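Long-range contact in L-ribulose 3-epimerase (Methylomonas sp. DH-1, PDB 7CJ7), which epimerizes ketoses at C3 with the help of a manganese ion, working fastest on L-ribulose and also interconverting D-allulose and D-fructose: residues G31-Y39 with D272-E280. Residues are numbered along the deposited sequence; the frame is centred on the assembly and turned at random.
Sequences GAARAGYDY and DDLAGKALE
Leu279 lays its CD2 methyl over the centre of one face of the Tyr37 ring, a CH-pi contact 4.0 Å from the centroid and only 4° off the ring normal. The two side chains run past each other in opposite directions, and Leu279 CD1 lies over the rim of that same face, 3.8 Å from Tyr37 CE1. With CG anti to the backbone N (chi1 -171°), the forked end of Leu279 is carried to the ring. Ala275 meets the ring farther along, its CB 3.9 Å from Tyr37 CE2. Where the backbones come nearest, the CA atoms of Ala35 and Gly276 5.0 Å apart, Ala35 offers a methyl, which rests against Ala275 CB, and Gly276 no side chain.

Tyrosine suits its place because the ring gives Leu279 a flat face while the hydroxyl reaches a carbonyl on the other helix. Tyr37 OH donates to Ala275 O at 2.7 Å. That carbonyl still receives the helical N-H of Leu279, so two donors grip one oxygen. In this TIM barrel the contact joins the first and last outer helices, 22-35 and 271-285, where the ring of eight strands closes; Phe245 of the last strand touches both Tyr37 and Ala278. Helix 22-35 ends in a Schellman motif at Gly36, at whose positive phi a CB would be jammed against the carbonyl O of Ala35, which calls for glycine.

Toward solvent, Arg34 bends at chi3 and brings NH1 to the carboxylate of Asp272, 3.2 Å from OD1, in a salt bridge. The guanidinium and carboxylate planes stand 81° apart, so the grip is not a flat, two-pronged one, and the bond to OD2 is weak. A water donates to both Asp272 OD1 (2.6 Å) and Gly31 O.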
ATOM      1  N   GLY A  31       6.003  -2.226 -29.179  1.00 13.52           N
ATOM      2  CA  GLY A  31       6.534  -1.290 -28.169  1.00 12.74           C
ATOM      3  C   GLY A  31       7.708  -1.885 -27.403  1.00 12.16           C
ATOM      4  O   GLY A  31       8.757  -1.227 -27.313  1.00 11.62           O
ATOM      5  N   ALA A  32       7.544  -3.090 -26.855  1.00 11.78           N
ATOM      6  CA  ALA A  32       8.603  -3.802 -26.104  1.00 10.88           C
ATOM      7  C   ALA A  32       9.815  -4.051 -27.012  1.00 11.63           C
ATOM      8  O   ALA A  32      10.951  -3.811 -26.563  1.00 10.68           O
ATOM      9  CB  ALA A  32       8.050  -5.073 -25.529  1.00 10.79           C
ATOM     10  N   ALA A  33       9.593  -4.475 -28.262  1.00 11.91           N
ATOM     11  CA  ALA A  33      10.674  -4.708 -29.251  1.00 13.63           C
ATOM     12  C   ALA A  33      11.409  -3.390 -29.525  1.00 14.29           C
ATOM     13  O   ALA A  33      12.663  -3.384 -29.520  1.00 15.41           O
ATOM     14  CB  ALA A  33      10.110  -5.297 -30.523  1.00 13.33           C
ATOM     15  N   ARG A  34      10.657  -2.310 -29.744  1.00 16.10           N
ATOM     16  CA  ARG A  34      11.190  -0.961 -30.086  1.00 17.48           C
ATOM     17  C   ARG A  34      12.123  -0.468 -28.967  1.00 16.04           C
ATOM     18  O   ARG A  34      13.189   0.095 -29.278  1.00 16.85           O
ATOM     19  CB  ARG A  34      10.023   0.008 -30.301  1.00 19.07           C
ATOM     20  CG  ARG A  34      10.455   1.411 -30.695  1.00 24.89           C
ATOM     21  CD  ARG A  34       9.400   2.102 -31.529  1.00 26.80           C
ATOM     22  NE  ARG A  34       8.185   2.323 -30.775  1.00 26.19           N
ATOM     23  CZ  ARG A  34       7.050   1.658 -30.944  1.00 25.55           C
ATOM     24  NH1 ARG A  34       6.015   1.934 -30.175  1.00 26.49           N
ATOM     25  NH2 ARG A  34       6.952   0.700 -31.842  1.00 26.09           N
ATOM     26  N   ALA A  35      11.731  -0.659 -27.709  1.00 15.30           N
ATOM     27  CA  ALA A  35      12.481  -0.207 -26.514  1.00 16.60           C
ATOM     28  C   ALA A  35      13.726  -1.077 -26.271  1.00 16.24           C
ATOM     29  O   ALA A  35      14.589  -0.642 -25.512  1.00 18.65           O
ATOM     30  CB  ALA A  35      11.565  -0.220 -25.321  1.00 17.44           C
ATOM     31  N   GLY A  36      13.795  -2.278 -26.847  1.00 14.58           N
ATOM     32  CA  GLY A  36      14.977  -3.163 -26.762  1.00 14.47           C
ATOM     33  C   GLY A  36      14.829  -4.220 -25.676  1.00 12.90           C
ATOM     34  O   GLY A  36      15.844  -4.802 -25.266  1.00 12.36           O
ATOM     35  N   TYR A  37      13.608  -4.481 -25.213  1.00 11.44           N
ATOM     36  CA  TYR A  37      13.338  -5.575 -24.247  1.00 11.57           C
ATOM     37  C   TYR A  37      13.537  -6.934 -24.936  1.00 11.22           C
ATOM     38  O   TYR A  37      13.389  -7.043 -26.175  1.00 11.99           O
ATOM     39  CB  TYR A  37      11.942  -5.443 -23.638  1.00 11.43           C
ATOM     40  CG  TYR A  37      11.813  -4.300 -22.665  1.00 11.08           C
ATOM     41  CD1 TYR A  37      12.148  -4.448 -21.330  1.00 10.56           C
ATOM     42  CD2 TYR A  37      11.395  -3.052 -23.088  1.00 11.95           C
ATOM     43  CE1 TYR A  37      12.045  -3.394 -20.441  1.00 10.66           C
ATOM     44  CE2 TYR A  37      11.269  -1.992 -22.207  1.00 11.35           C
ATOM     45  CZ  TYR A  37      11.607  -2.159 -20.877  1.00 11.16           C
ATOM     46  OH  TYR A  37      11.496  -1.124 -19.991  1.00 12.51           O
ATOM     47  N   ASP A  38      13.893  -7.946 -24.138  1.00 10.43           N
ATOM     48  CA  ASP A  38      14.035  -9.359 -24.571  1.00 11.27           C
ATOM     49  C   ASP A  38      12.664 -10.044 -24.608  1.00 10.58           C
ATOM     50  O   ASP A  38      12.463 -10.927 -25.461  1.00 10.36           O
ATOM     51  CB  ASP A  38      14.971 -10.122 -23.636  1.00 11.80           C
ATOM     52  CG  ASP A  38      16.359  -9.524 -23.577  1.00 13.57           C
ATOM     53  OD1 ASP A  38      16.950  -9.342 -24.656  1.00 15.59           O
ATOM     54  OD2 ASP A  38      16.831  -9.237 -22.463  1.00 15.46           O
ATOM     55  N   TYR A  39      11.757  -9.686 -23.703  1.00  9.74           N
ATOM     56  CA  TYR A  39      10.431 -10.345 -23.625  1.00  9.32           C
ATOM     57  C   TYR A  39       9.372  -9.335 -23.204  1.00  8.81           C
ATOM     58  O   TYR A  39       9.695  -8.252 -22.685  1.00  9.71           O
ATOM     59  CB  TYR A  39      10.465 -11.554 -22.680  1.00  9.30           C
ATOM     60  CG  TYR A  39      10.641 -11.231 -21.219  1.00  9.16           C
ATOM     61  CD1 TYR A  39       9.555 -11.003 -20.397  1.00  8.99           C
ATOM     62  CD2 TYR A  39      11.896 -11.127 -20.654  1.00  9.46           C
ATOM     63  CE1 TYR A  39       9.708 -10.713 -19.051  1.00  9.37           C
ATOM     64  CE2 TYR A  39      12.068 -10.817 -19.315  1.00  9.14           C
ATOM     65  CZ  TYR A  39      10.972 -10.585 -18.510  1.00  8.90           C
ATOM     66  OH  TYR A  39      11.138 -10.265 -17.192  1.00 10.17           O
ATOM     67  N   ASP A 272       6.555   4.802 -24.725  1.00 15.44           N
ATOM     68  CA  ASP A 272       7.906   4.587 -25.312  1.00 16.37           C
ATOM     69  C   ASP A 272       8.967   5.291 -24.461  1.00 14.76           C
ATOM     70  O   ASP A 272      10.019   4.700 -24.220  1.00 14.89           O
ATOM     71  CB  ASP A 272       7.962   5.049 -26.762  1.00 18.80           C
ATOM     72  CG  ASP A 272       7.058   4.225 -27.657  1.00 22.33           C
ATOM     73  OD1 ASP A 272       6.778   3.059 -27.293  1.00 25.64           O
ATOM     74  OD2 ASP A 272       6.648   4.751 -28.714  1.00 28.24           O
ATOM     75  N   ASP A 273       8.699   6.509 -24.005  1.00 14.97           N
ATOM     76  CA  ASP A 273       9.667   7.277 -23.180  1.00 14.98           C
ATOM     77  C   ASP A 273       9.854   6.540 -21.850  1.00 13.39           C
ATOM     78  O   ASP A 273      11.004   6.318 -21.414  1.00 12.16           O
ATOM     79  CB  ASP A 273       9.184   8.708 -22.958  1.00 15.35           C
ATOM     80  CG  ASP A 273      10.192   9.530 -22.184  1.00 18.55           C
ATOM     81  OD1 ASP A 273      11.248   9.821 -22.758  1.00 22.60           O
ATOM     82  OD2 ASP A 273       9.924   9.840 -21.010  1.00 21.35           O
ATOM     83  N   LEU A 274       8.745   6.179 -21.220  1.00 12.59           N
ATOM     84  CA  LEU A 274       8.751   5.490 -19.909  1.00 11.74           C
ATOM     85  C   LEU A 274       9.548   4.188 -20.028  1.00 11.75           C
ATOM     86  O   LEU A 274      10.456   3.990 -19.215  1.00 12.45           O
ATOM     87  CB  LEU A 274       7.316   5.215 -19.468  1.00 11.05           C
ATOM     88  CG  LEU A 274       7.206   4.416 -18.173  1.00 11.37           C
ATOM     89  CD1 LEU A 274       7.483   5.299 -16.966  1.00 11.55           C
ATOM     90  CD2 LEU A 274       5.842   3.757 -18.065  1.00 11.98           C
ATOM     91  N   ALA A 275       9.224   3.343 -21.014  1.00 11.56           N
ATOM     92  CA  ALA A 275       9.816   1.992 -21.177  1.00 12.00           C
ATOM     93  C   ALA A 275      11.296   2.094 -21.567  1.00 12.08           C
ATOM     94  O   ALA A 275      12.100   1.299 -21.059  1.00 11.85           O
ATOM     95  CB  ALA A 275       9.040   1.207 -22.198  1.00 14.72           C
ATOM     96  N   GLY A 276      11.651   3.032 -22.444  1.00 13.28           N
ATOM     97  CA  GLY A 276      13.050   3.224 -22.868  1.00 14.86           C
ATOM     98  C   GLY A 276      13.907   3.670 -21.698  1.00 14.11           C
ATOM     99  O   GLY A 276      15.011   3.109 -21.509  1.00 13.63           O
ATOM    100  N   LYS A 277      13.413   4.640 -20.924  1.00 12.74           N
ATOM    101  CA  LYS A 277      14.160   5.196 -19.772  1.00 13.06           C
ATOM    102  C   LYS A 277      14.284   4.115 -18.696  1.00 11.70           C
ATOM    103  O   LYS A 277      15.337   4.066 -18.051  1.00 12.98           O
ATOM    104  CB  LYS A 277      13.485   6.458 -19.240  1.00 15.14           C
ATOM    105  CG  LYS A 277      13.764   7.701 -20.074  1.00 17.56           C
ATOM    106  CD  LYS A 277      13.175   8.953 -19.498  1.00 20.22           C
ATOM    107  CE  LYS A 277      13.553  10.201 -20.265  1.00 22.09           C
ATOM    108  NZ  LYS A 277      12.443  11.177 -20.227  1.00 27.21           N
ATOM    109  N   ALA A 278      13.252   3.283 -18.513  1.00 10.50           N
ATOM    110  CA  ALA A 278      13.253   2.202 -17.496  1.00 10.15           C
ATOM    111  C   ALA A 278      14.347   1.194 -17.842  1.00 10.34           C
ATOM    112  O   ALA A 278      15.095   0.796 -16.939  1.00 11.50           O
ATOM    113  CB  ALA A 278      11.912   1.529 -17.409  1.00  9.60           C
ATOM    114  N   LEU A 279      14.404   0.757 -19.096  1.00 10.57           N
ATOM    115  CA  LEU A 279      15.370  -0.286 -19.518  1.00 11.89           C
ATOM    116  C   LEU A 279      16.783   0.258 -19.304  1.00 12.33           C
ATOM    117  O   LEU A 279      17.631  -0.484 -18.790  1.00 12.13           O
ATOM    118  CB  LEU A 279      15.143  -0.683 -20.975  1.00 12.83           C
ATOM    119  CG  LEU A 279      15.948  -1.904 -21.417  1.00 15.02           C
ATOM    120  CD1 LEU A 279      15.847  -3.033 -20.396  1.00 15.48           C
ATOM    121  CD2 LEU A 279      15.497  -2.376 -22.785  1.00 16.05           C
ATOM    122  N   GLU A 280      17.020   1.514 -19.682  1.00 12.75           N
ATOM    123  CA  GLU A 280      18.338   2.169 -19.488  1.00 14.71           C
ATOM    124  C   GLU A 280      18.663   2.233 -17.988  1.00 12.81           C
ATOM    125  O   GLU A 280      19.822   1.949 -17.608  1.00 14.40           O
ATOM    126  CB  GLU A 280      18.324   3.568 -20.098  1.00 17.77           C
ATOM    127  CG  GLU A 280      19.661   4.279 -20.028  1.00 23.34           C
ATOM    128  CD  GLU A 280      19.590   5.768 -20.337  1.00 31.21           C
ATOM    129  OE1 GLU A 280      18.628   6.434 -19.872  1.00 40.05           O
ATOM    130  OE2 GLU A 280      20.482   6.259 -21.047  1.00 40.51           O
TER
HETATM  131  O   HOH W   1       8.575   1.381 -26.469  1.00 24.07           O